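SRPBCC family protein (Bacillus thuringiensis serovar konkukian, PDB 3F08) is of unknown function but, as a member of the SRPBCC (Bet v 1-like, polyketide cyclase and lipid transport) family, may bind a hydrophobic ligand. Local coordinates at residues Ser7-Gly12 with Thr98-Trp103; Gly12-Val17 with Ile88-Gly93; Gly23-Pro28 with Pro35-Thr40; Ile56-Glu61 with Tyr70-Met75. The protein carries 5 engineered substitutions. All blocks are in the same frame, centred on the assembly; numbering follows the deposited sequence.

Contact 1: residues Ser7-Gly12 with Thr98-Trp103; sequences SMEIFG and TSLVEW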
# COMPACT_ATOMS: atom_id res chain seq x y z
N SER B 7 -9.05 19.76 -8.10
CA SER B 7 -10.13 18.82 -7.91
C SER B 7 -11.03 18.79 -9.13
O SER B 7 -11.04 19.73 -9.93
CB SER B 7 -10.95 19.23 -6.68
OG SER B 7 -12.14 18.48 -6.62
N MSE B 8 -11.76 17.70 -9.29
CA MSE B 8 -12.67 17.57 -10.41
C MSE B 8 -13.75 16.55 -10.10
O MSE B 8 -13.51 15.55 -9.43
CB MSE B 8 -11.91 17.17 -11.68
CG MSE B 8 -12.80 17.08 -12.92
SE MSE B 8 -11.84 17.11 -14.63
CE MSE B 8 -11.89 19.02 -14.97
N GLU B 9 -14.96 16.83 -10.58
CA GLU B 9 -16.06 15.91 -10.39
C GLU B 9 -15.94 14.90 -11.51
O GLU B 9 -16.13 15.23 -12.68
CB GLU B 9 -17.40 16.63 -10.51
CG GLU B 9 -17.89 17.30 -9.22
CD GLU B 9 -18.29 16.29 -8.15
OE1 GLU B 9 -19.06 15.36 -8.46
OE2 GLU B 9 -17.84 16.45 -7.00
N ILE B 10 -15.60 13.67 -11.15
CA ILE B 10 -15.46 12.61 -12.14
C ILE B 10 -16.80 11.90 -12.24
O ILE B 10 -17.43 11.61 -11.22
CB ILE B 10 -14.37 11.63 -11.72
CG1 ILE B 10 -13.04 12.38 -11.64
CG2 ILE B 10 -14.29 10.46 -12.71
CD1 ILE B 10 -12.62 13.00 -12.97
N PHE B 11 -17.23 11.61 -13.47
CA PHE B 11 -18.52 10.95 -13.68
C PHE B 11 -18.47 9.45 -13.49
O PHE B 11 -18.64 8.69 -14.44
CB PHE B 11 -19.06 11.25 -15.08
CG PHE B 11 -19.20 12.71 -15.38
CD1 PHE B 11 -19.10 13.65 -14.36
CD2 PHE B 11 -19.43 13.14 -16.69
CE1 PHE B 11 -19.24 15.01 -14.63
CE2 PHE B 11 -19.57 14.50 -16.97
CZ PHE B 11 -19.48 15.44 -15.94
N GLY B 12 -18.25 9.04 -12.25
CA GLY B 12 -18.21 7.63 -11.91
C GLY B 12 -18.44 7.55 -10.42
O GLY B 12 -18.05 8.47 -9.70
N THR B 98 -21.14 9.93 -9.17
CA THR B 98 -20.05 10.88 -9.44
C THR B 98 -19.09 10.86 -8.26
O THR B 98 -19.45 10.39 -7.18
CB THR B 98 -20.55 12.32 -9.65
OG1 THR B 98 -21.16 12.79 -8.44
CG2 THR B 98 -21.55 12.39 -10.80
N SER B 99 -17.88 11.37 -8.47
CA SER B 99 -16.88 11.41 -7.41
C SER B 99 -16.14 12.73 -7.45
O SER B 99 -15.97 13.32 -8.51
CB SER B 99 -15.84 10.28 -7.58
OG SER B 99 -16.40 9.00 -7.43
N LEU B 100 -15.70 13.19 -6.29
CA LEU B 100 -14.91 14.41 -6.24
C LEU B 100 -13.49 13.91 -6.03
O LEU B 100 -13.09 13.55 -4.93
CB LEU B 100 -15.30 15.30 -5.06
CG LEU B 100 -14.51 16.61 -5.07
CD1 LEU B 100 -14.85 17.39 -6.33
CD2 LEU B 100 -14.85 17.42 -3.83
N VAL B 101 -12.72 13.87 -7.11
CA VAL B 101 -11.36 13.41 -7.01
C VAL B 101 -10.44 14.60 -6.77
O VAL B 101 -10.44 15.56 -7.54
CB VAL B 101 -10.94 12.66 -8.27
CG1 VAL B 101 -9.51 12.15 -8.12
CG2 VAL B 101 -11.91 11.49 -8.51
N GLU B 102 -9.66 14.52 -5.70
CA GLU B 102 -8.76 15.58 -5.32
C GLU B 102 -7.31 15.10 -5.37
O GLU B 102 -6.98 14.04 -4.83
CB GLU B 102 -9.12 16.03 -3.90
CG GLU B 102 -8.51 17.33 -3.44
CD GLU B 102 -9.14 17.80 -2.13
OE1 GLU B 102 -8.87 17.19 -1.08
OE2 GLU B 102 -9.91 18.78 -2.17
N TRP B 103 -6.47 15.86 -6.05
CA TRP B 103 -5.06 15.53 -6.19
C TRP B 103 -4.29 16.71 -5.63
O TRP B 103 -4.45 17.84 -6.09
CB TRP B 103 -4.70 15.34 -7.67
CG TRP B 103 -3.50 14.48 -7.91
CD1 TRP B 103 -2.46 14.25 -7.04
CD2 TRP B 103 -3.20 13.74 -9.10
NE1 TRP B 103 -1.54 13.41 -7.62
CE2 TRP B 103 -1.96 13.09 -8.88
CE3 TRP B 103 -3.85 13.57 -10.33
CZ2 TRP B 103 -1.37 12.27 -9.85
CZ3 TRP B 103 -3.26 12.76 -11.30
CH2 TRP B 103 -2.02 12.12 -11.05

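Contact 2: residues Gly12-Val17 with Ile88-Gly93; sequences GSTEQV and IQVKEG. Engineered in segment 12-17: Thr14 (natural residue Pro).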
# COMPACT_ATOMS: atom_id res chain seq x y z
N GLY B 12 -18.25 9.04 -12.25
CA GLY B 12 -18.21 7.63 -11.91
C GLY B 12 -18.44 7.55 -10.42
O GLY B 12 -18.05 8.47 -9.70
N SER B 13 -19.09 6.50 -9.93
CA SER B 13 -19.32 6.39 -8.49
C SER B 13 -17.98 6.31 -7.76
O SER B 13 -16.95 6.04 -8.38
CB SER B 13 -20.13 5.13 -8.16
OG SER B 13 -19.39 3.96 -8.44
N THR B 14 -17.99 6.54 -6.45
CA THR B 14 -16.76 6.47 -5.68
C THR B 14 -16.12 5.09 -5.82
O THR B 14 -14.90 4.97 -5.92
CB THR B 14 -17.01 6.80 -4.19
OG1 THR B 14 -18.20 6.14 -3.74
CG2 THR B 14 -17.20 8.31 -4.02
N GLU B 15 -16.96 4.06 -5.86
CA GLU B 15 -16.48 2.69 -5.99
C GLU B 15 -15.82 2.42 -7.34
O GLU B 15 -14.78 1.77 -7.41
CB GLU B 15 -17.63 1.69 -5.77
CG GLU B 15 -18.16 1.61 -4.33
CD GLU B 15 -18.85 2.89 -3.87
OE1 GLU B 15 -19.73 3.40 -4.60
OE2 GLU B 15 -18.52 3.39 -2.78
N GLN B 16 -16.42 2.92 -8.43
CA GLN B 16 -15.86 2.71 -9.76
C GLN B 16 -14.52 3.43 -9.86
O GLN B 16 -13.53 2.85 -10.28
CB GLN B 16 -16.76 3.29 -10.85
CG GLN B 16 -18.17 2.78 -10.92
CD GLN B 16 -18.99 3.54 -11.96
OE1 GLN B 16 -18.73 3.42 -13.17
NE2 GLN B 16 -19.95 4.34 -11.51
N VAL B 17 -14.50 4.70 -9.49
CA VAL B 17 -13.29 5.49 -9.56
C VAL B 17 -12.14 4.93 -8.72
O VAL B 17 -11.02 4.81 -9.21
CB VAL B 17 -13.54 6.94 -9.13
CG1 VAL B 17 -12.24 7.76 -9.25
CG2 VAL B 17 -14.65 7.55 -9.99
N ILE B 88 -3.64 11.50 -3.71
CA ILE B 88 -4.79 11.52 -4.60
C ILE B 88 -5.89 10.85 -3.80
O ILE B 88 -5.67 9.80 -3.19
CB ILE B 88 -4.50 10.76 -5.92
CG1 ILE B 88 -5.75 10.77 -6.81
CG2 ILE B 88 -4.04 9.36 -5.62
CD1 ILE B 88 -5.45 10.41 -8.26
N GLN B 89 -7.06 11.48 -3.75
CA GLN B 89 -8.16 10.93 -2.98
C GLN B 89 -9.48 11.00 -3.71
O GLN B 89 -9.75 11.95 -4.44
CB GLN B 89 -8.27 11.66 -1.64
CG GLN B 89 -9.42 11.16 -0.77
CD GLN B 89 -9.39 11.76 0.63
OE1 GLN B 89 -9.08 12.94 0.82
NE2 GLN B 89 -9.72 10.94 1.63
N VAL B 90 -10.31 9.99 -3.50
CA VAL B 90 -11.62 9.92 -4.13
C VAL B 90 -12.66 10.21 -3.06
O VAL B 90 -12.97 9.36 -2.24
CB VAL B 90 -11.87 8.52 -4.72
CG1 VAL B 90 -13.27 8.45 -5.31
CG2 VAL B 90 -10.83 8.21 -5.80
N LYS B 91 -13.18 11.43 -3.06
CA LYS B 91 -14.19 11.84 -2.09
C LYS B 91 -15.59 11.65 -2.66
O LYS B 91 -15.77 11.47 -3.86
CB LYS B 91 -13.99 13.30 -1.70
CG LYS B 91 -12.64 13.57 -1.07
CD LYS B 91 -12.50 15.01 -0.59
CE LYS B 91 -11.25 15.19 0.26
NZ LYS B 91 -11.10 16.57 0.79
N GLU B 92 -16.58 11.70 -1.78
CA GLU B 92 -17.97 11.55 -2.19
C GLU B 92 -18.35 12.59 -3.23
O GLU B 92 -18.03 13.77 -3.08
CB GLU B 92 -18.89 11.69 -0.98
CG GLU B 92 -18.84 10.53 0.01
CD GLU B 92 -17.49 10.34 0.69
OE1 GLU B 92 -16.73 11.33 0.82
OE2 GLU B 92 -17.20 9.20 1.10
N GLY B 93 -19.04 12.16 -4.28
CA GLY B 93 -19.47 13.09 -5.31
C GLY B 93 -20.80 13.70 -4.87
O GLY B 93 -21.27 13.41 -3.78

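Contact 3: residues Gly23-Pro28 with Pro35-Thr40; sequences GFNSLP and PSSKLT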
# COMPACT_ATOMS: atom_id res chain seq x y z
N GLY B 23 -5.28 1.36 -7.28
CA GLY B 23 -4.08 0.55 -7.40
C GLY B 23 -2.85 1.40 -7.63
O GLY B 23 -2.82 2.23 -8.54
N PHE B 24 -1.83 1.19 -6.81
CA PHE B 24 -0.61 1.96 -6.94
C PHE B 24 0.07 1.68 -8.28
O PHE B 24 0.71 2.56 -8.86
CB PHE B 24 0.33 1.64 -5.77
CG PHE B 24 1.46 2.61 -5.62
CD1 PHE B 24 1.22 3.98 -5.52
CD2 PHE B 24 2.78 2.16 -5.57
CE1 PHE B 24 2.27 4.89 -5.37
CE2 PHE B 24 3.84 3.06 -5.41
CZ PHE B 24 3.58 4.43 -5.31
N ASN B 25 -0.08 0.46 -8.78
CA ASN B 25 0.53 0.09 -10.07
C ASN B 25 -0.45 0.24 -11.23
O ASN B 25 -0.16 -0.19 -12.35
CB ASN B 25 1.03 -1.35 -10.04
CG ASN B 25 2.04 -1.63 -11.14
OD1 ASN B 25 1.89 -2.55 -11.94
ND2 ASN B 25 3.09 -0.83 -11.17
N SER B 26 -1.59 0.88 -10.98
CA SER B 26 -2.60 1.00 -12.03
C SER B 26 -2.64 2.26 -12.89
O SER B 26 -3.57 2.42 -13.68
CB SER B 26 -3.98 0.76 -11.41
OG SER B 26 -4.02 -0.52 -10.80
N LEU B 27 -1.66 3.14 -12.77
CA LEU B 27 -1.67 4.36 -13.57
C LEU B 27 -1.90 4.14 -15.07
O LEU B 27 -2.57 4.95 -15.72
CB LEU B 27 -0.38 5.16 -13.37
CG LEU B 27 -0.21 5.82 -11.99
CD1 LEU B 27 1.09 6.61 -11.97
CD2 LEU B 27 -1.40 6.73 -11.68
N PRO B 28 -1.34 3.07 -15.64
CA PRO B 28 -1.58 2.89 -17.08
C PRO B 28 -3.02 2.53 -17.43
O PRO B 28 -3.40 2.56 -18.60
CB PRO B 28 -0.56 1.83 -17.50
CG PRO B 28 -0.16 1.16 -16.23
CD PRO B 28 -0.20 2.25 -15.19
N PRO B 35 2.52 4.31 -20.53
CA PRO B 35 2.29 2.99 -21.11
C PRO B 35 2.44 1.80 -20.15
O PRO B 35 1.61 0.89 -20.15
CB PRO B 35 3.32 2.91 -22.25
CG PRO B 35 3.63 4.35 -22.55
CD PRO B 35 3.65 4.99 -21.20
N SER B 36 3.48 1.81 -19.34
CA SER B 36 3.69 0.69 -18.43
C SER B 36 4.14 1.08 -17.03
O SER B 36 4.74 2.14 -16.82
CB SER B 36 4.70 -0.27 -19.07
OG SER B 36 4.91 -1.41 -18.25
N SER B 37 3.84 0.21 -16.08
CA SER B 37 4.19 0.41 -14.68
C SER B 37 4.42 -0.95 -14.01
O SER B 37 3.65 -1.88 -14.21
CB SER B 37 3.08 1.16 -13.94
OG SER B 37 3.34 1.21 -12.54
N LYS B 38 5.50 -1.04 -13.23
CA LYS B 38 5.85 -2.27 -12.52
C LYS B 38 6.14 -1.94 -11.06
O LYS B 38 6.58 -0.83 -10.74
CB LYS B 38 7.10 -2.92 -13.13
CG LYS B 38 6.92 -3.45 -14.54
CD LYS B 38 5.89 -4.57 -14.61
CE LYS B 38 5.74 -5.07 -16.04
NZ LYS B 38 4.69 -6.13 -16.15
N LEU B 39 5.92 -2.90 -10.17
CA LEU B 39 6.16 -2.68 -8.75
C LEU B 39 7.40 -3.42 -8.24
O LEU B 39 7.70 -4.52 -8.70
CB LEU B 39 4.95 -3.14 -7.93
CG LEU B 39 3.58 -2.51 -8.15
CD1 LEU B 39 2.53 -3.35 -7.45
CD2 LEU B 39 3.55 -1.07 -7.63
N THR B 40 8.11 -2.80 -7.30
CA THR B 40 9.27 -3.43 -6.68
C THR B 40 9.11 -3.28 -5.18
O THR B 40 8.12 -2.71 -4.71
CB THR B 40 10.62 -2.80 -7.13
OG1 THR B 40 10.63 -1.40 -6.83
CG2 THR B 40 10.83 -3.00 -8.61
O HOH W 1 1.09 2.85 -11.63

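Contact 4: residues Ile56-Glu61 with Tyr70-Met75; sequences IIERLE and YTYSIM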
# COMPACT_ATOMS: atom_id res chain seq x y z
N ILE B 56 10.26 6.75 -14.25
CA ILE B 56 10.11 7.52 -13.03
C ILE B 56 9.87 6.53 -11.90
O ILE B 56 9.16 5.54 -12.07
CB ILE B 56 8.90 8.48 -13.12
CG1 ILE B 56 9.19 9.57 -14.15
CG2 ILE B 56 8.60 9.08 -11.77
CD1 ILE B 56 8.02 10.54 -14.33
N ILE B 57 10.47 6.78 -10.74
CA ILE B 57 10.32 5.89 -9.61
C ILE B 57 9.64 6.62 -8.46
O ILE B 57 10.11 7.68 -8.02
CB ILE B 57 11.69 5.35 -9.16
CG1 ILE B 57 12.37 4.64 -10.34
CG2 ILE B 57 11.52 4.39 -8.00
CD1 ILE B 57 13.73 4.04 -10.00
N GLU B 58 8.53 6.07 -7.98
CA GLU B 58 7.80 6.70 -6.89
C GLU B 58 7.59 5.72 -5.75
O GLU B 58 7.43 4.52 -5.95
CB GLU B 58 6.45 7.22 -7.41
CG GLU B 58 6.60 8.04 -8.68
CD GLU B 58 5.31 8.67 -9.15
OE1 GLU B 58 4.23 8.08 -8.93
OE2 GLU B 58 5.38 9.76 -9.77
N ARG B 59 7.58 6.26 -4.53
CA ARG B 59 7.44 5.44 -3.34
C ARG B 59 6.08 5.60 -2.66
O ARG B 59 5.60 6.72 -2.47
CB ARG B 59 8.57 5.79 -2.38
CG ARG B 59 8.37 5.34 -0.97
CD ARG B 59 9.70 5.09 -0.28
NE ARG B 59 9.67 3.72 0.20
CZ ARG B 59 10.54 2.78 -0.14
NH1 ARG B 59 11.55 3.04 -0.96
NH2 ARG B 59 10.38 1.55 0.33
N LEU B 60 5.46 4.47 -2.32
CA LEU B 60 4.17 4.49 -1.62
C LEU B 60 4.42 4.91 -0.17
O LEU B 60 5.22 4.27 0.52
CB LEU B 60 3.52 3.10 -1.64
CG LEU B 60 2.17 2.97 -0.92
CD1 LEU B 60 1.11 3.77 -1.68
CD2 LEU B 60 1.76 1.50 -0.82
N GLU B 61 3.76 5.97 0.29
CA GLU B 61 3.94 6.44 1.66
C GLU B 61 2.78 6.06 2.57
O GLU B 61 2.99 5.61 3.70
CB GLU B 61 4.11 7.96 1.69
CG GLU B 61 5.37 8.49 1.00
CD GLU B 61 6.65 8.11 1.72
OE1 GLU B 61 6.59 7.75 2.91
OE2 GLU B 61 7.73 8.19 1.09
N TYR B 70 -4.19 7.46 -1.46
CA TYR B 70 -2.84 6.97 -1.27
C TYR B 70 -1.92 8.16 -1.44
O TYR B 70 -2.26 9.12 -2.14
CB TYR B 70 -2.48 5.80 -2.22
CG TYR B 70 -2.34 6.06 -3.70
CD1 TYR B 70 -1.25 6.75 -4.23
CD2 TYR B 70 -3.26 5.51 -4.59
CE1 TYR B 70 -1.09 6.89 -5.62
CE2 TYR B 70 -3.11 5.63 -5.96
CZ TYR B 70 -2.03 6.32 -6.47
OH TYR B 70 -1.90 6.42 -7.84
N THR B 71 -0.79 8.12 -0.75
CA THR B 71 0.17 9.20 -0.77
C THR B 71 1.49 8.63 -1.22
O THR B 71 1.89 7.55 -0.79
CB THR B 71 0.33 9.80 0.65
OG1 THR B 71 -0.95 10.27 1.10
CG2 THR B 71 1.34 10.95 0.65
N TYR B 72 2.17 9.35 -2.10
CA TYR B 72 3.44 8.88 -2.60
C TYR B 72 4.47 9.99 -2.66
O TYR B 72 4.13 11.18 -2.65
CB TYR B 72 3.26 8.27 -3.99
CG TYR B 72 2.77 9.25 -5.03
CD1 TYR B 72 3.68 9.98 -5.80
CD2 TYR B 72 1.41 9.43 -5.27
CE1 TYR B 72 3.23 10.86 -6.80
CE2 TYR B 72 0.96 10.30 -6.26
CZ TYR B 72 1.87 11.01 -7.02
OH TYR B 72 1.41 11.87 -8.00
N SER B 73 5.73 9.59 -2.71
CA SER B 73 6.84 10.51 -2.78
C SER B 73 7.60 10.17 -4.05
O SER B 73 7.39 9.12 -4.65
CB SER B 73 7.74 10.37 -1.55
OG SER B 73 8.20 9.04 -1.39
N ILE B 74 8.48 11.06 -4.49
CA ILE B 74 9.24 10.79 -5.69
C ILE B 74 10.67 10.41 -5.36
O ILE B 74 11.37 11.11 -4.63
CB ILE B 74 9.21 11.98 -6.65
CG1 ILE B 74 7.89 11.96 -7.45
CG2 ILE B 74 10.41 11.94 -7.58
CD1 ILE B 74 7.76 13.08 -8.46
N MSE B 75 11.10 9.27 -5.90
CA MSE B 75 12.44 8.77 -5.68
C MSE B 75 13.36 9.17 -6.83
O MSE B 75 14.50 9.58 -6.61
CB MSE B 75 12.38 7.24 -5.55
CG MSE B 75 13.49 6.61 -4.74
SE MSE B 75 12.81 5.06 -3.80
CE MSE B 75 12.58 5.84 -2.03

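Contact 1: residues Ser7-Gly12 with Thr98-Trp103
Ile10 and Val101 meet on the helix-covered face of the antiparallel strands 7-10 and 99-103, whose axes come within 4.6 Å of each other at an angle of 151°. The two branched chains lie askew, and CG1 of Ile10 presses on CG2 of Val101 at 3.4 Å, tighter than ordinary van der Waals contact. Ser99 shares this face. Its hydroxyl stands beside its own backbone N (chi1 -66°), which aims it at the chain leaving the other strand; OG donates to Gly12 O over 2.9 Å, approaching 31° out of the carbonyl plane. That bond ties down the segment just past the inverse gamma turn centred on Phe11.

The other face carries Ser7, Glu9, Leu100 and Glu102. Glu9 bends at chi2 and lays its carboxylate slantwise over the partner strand. OE2 lies 3.2 Å from Leu100 CD1, while OE1 comes within 3.3 Å of Thr98 OG1, at most a weak bond; the same hydroxyl also takes the amide hydrogen of Glu95. The carboxylate of Glu102 pairs with Lys91. Between the faces, Met8 with Val101 and Ile10 with Ser99 form hydrogen-bonded pairs, Ile10 N reaching Ser99 O at 2.7 Å, and Glu9 CA adds a CH-O contact to Ser99 O at 3.2 Å.

Leu132 and Phe136 of the C-terminal helix cover Ile10, and Leu129 and Val17 cover Val101. The chemistry thus divides by face: tight aliphatic packing and a hydroxyl satisfied by a main-chain carbonyl lie under the helices, whereas the carboxylates stay on the partly exposed side.

Contact 2: residues Gly12-Val17 with Ile88-Gly93
The first turn of helix 14-21 stands over residues 90-92 of strand 81-92 without any backbone bond between them, the closest CA atoms, of Thr14 and Glu92, being 6.3 Å apart. Contact is made by methyl groups. Thr14, an engineered residue in place of the natural proline, sets CG2 against the strand backbone, 3.5 Å from Lys91 O and 3.8 Å from Glu92 CA. Its hydroxyl faces elsewhere and donates to Glu15 OE2 at 2.9 Å, meeting the carboxylate from above its plane. One turn on, Val17 and Val90 approach at a slant, with Val17 CG1 3.8 Å from Val90 CG2. The other methyl of Val90, CG1, is anti to the backbone N (chi1 177°) and rests 3.9 Å from Thr14 O, so this valine fits between Thr14 and Val17. Ser13 caps the helix start: its OG accepts from Gln16 N at 3.1 Å in a nearly straight bond of 161°.

Ser99 of the adjoining strand touches Thr14, Val17 and Val90, and Trp18 and Ile21 extend the helix surface over Val90. Val17 also touches Leu132 and Phe136, which places this short helix in contact with both the sheet and the C-terminal helix 114-137.

Contact 3: residues Gly23-Pro28 with Pro35-Thr40
A type I beta turn from Gly23 to Ser26, closed by Ser26 N to Gly23 O at 3.0 Å, begins the loop after helix 14-21 and lies against strand 36-40, the outermost of the sheet within this chain. Asn25, at the third position of the turn, has more surface covered by the strand segment than any other residue here. Its CG is anti to the backbone N (chi1 -161°), which sends the amide group alongside Ser37, next to that residue's hydroxyl and carbonyl. Behind the amide, Asn25 CB packs on Leu39 CG at 3.4 Å. Leu39 also spreads a methyl toward the preceding aromatic residue, with CD2 3.9 Å from Phe24 CD2 and the two side chains set obliquely.

One water joins the two segments. It donates to Phe24 O at 2.8 Å, accepts from Leu27 N at 3.0 Å and is hydrogen-bonded to Ser37 OG at 2.9 Å, so main-chain groups of the loop are linked to the strand through a serine hydroxyl. Farther along, Pro28 lays its ring against residues 35-37: CB is 3.6 Å from Pro35 O, and CD is 3.7 Å from Ser37 CB.

Phe24 continues into the curved sheet, where its ring makes a T-shaped contact with Tyr70 and also touches Tyr72, while its carbonyl receives a bond from Arg46. Strand 36-40 pairs through Ser36 and Lys38 with strand 45-49, and Leu48 touches Ser37. Here a second subunit comes close: Gly42 of that neighbouring chain packs on Ser26 and Leu39, and the backbone of Asn25 is hydrogen-bonded to that subunit.

Contact 4: residues Ile56-Glu61 with Tyr70-Met75
Met75, Arg59 and Glu61 bury the most surface where strands 56-61 and 70-74 pair as an antiparallel hairpin. The selenomethionine Met75 crosses Arg59 obliquely, bringing its CE to the guanidinium edge, in plane and 3.2 Å from NH1. CD of Arg59 lies near the same methyl, at 3.5 Å, and the bend at chi3 beyond it directs the guanidinium, whose NH2 forms a salt bridge with Glu41. Glu61 folds back at chi2 toward the partner strand, where OE2 accepts from Ser73 OG at 2.7 Å through its anti lone pair. Ser73 can reach it because OG sits between its own N and carbonyl carbon (chi1 56°). Backbone bonds run from Met75 N to Ile57 O at 2.8 Å and from Glu61 N to Thr71 O at 2.7 Å, with the hydrogen-bonded pair Arg59 and Ser73 between them.

On the face of Glu58, Tyr72 and Ile74, Glu58 lies beside Tyr72, OE1 over the ring 3.6 Å from CE1 with the two planes 19° apart. Arg46 of strand 45-49 forms a salt bridge with this carboxylate and a cation-pi contact with the ring. Strand 81-92 flanks the hairpin's other side through Tyr84 and Ile88, while Phe63 of a neighbouring subunit packs on Leu60, and its Asp65 on Arg59 and Glu61.

All four contacts reach one antiparallel sheet of helix-grip, Bet v 1-like form. Contacts 1 and 2 share Gly12 and have centres about 6 Å apart; they are joined by a probable hydrogen bond from Lys91 N to Leu100 O, 2.8 Å. Contacts 3 and 4, centres about 12 Å apart, lie on the part of the sheet that meets the second subunit, with Phe24 CZ of one 3.5 Å from Leu60 N of the other. The centre of contact 4 is about 22 Å from that of contact 1 and about 21 Å from that of contact 2, yet it touches both, through Tyr72 with Trp103 and Tyr70 with Ile88. In many relatives, the space between such a sheet and the long C-terminal helix holds hydrophobic ligands; whether it does so here is not known.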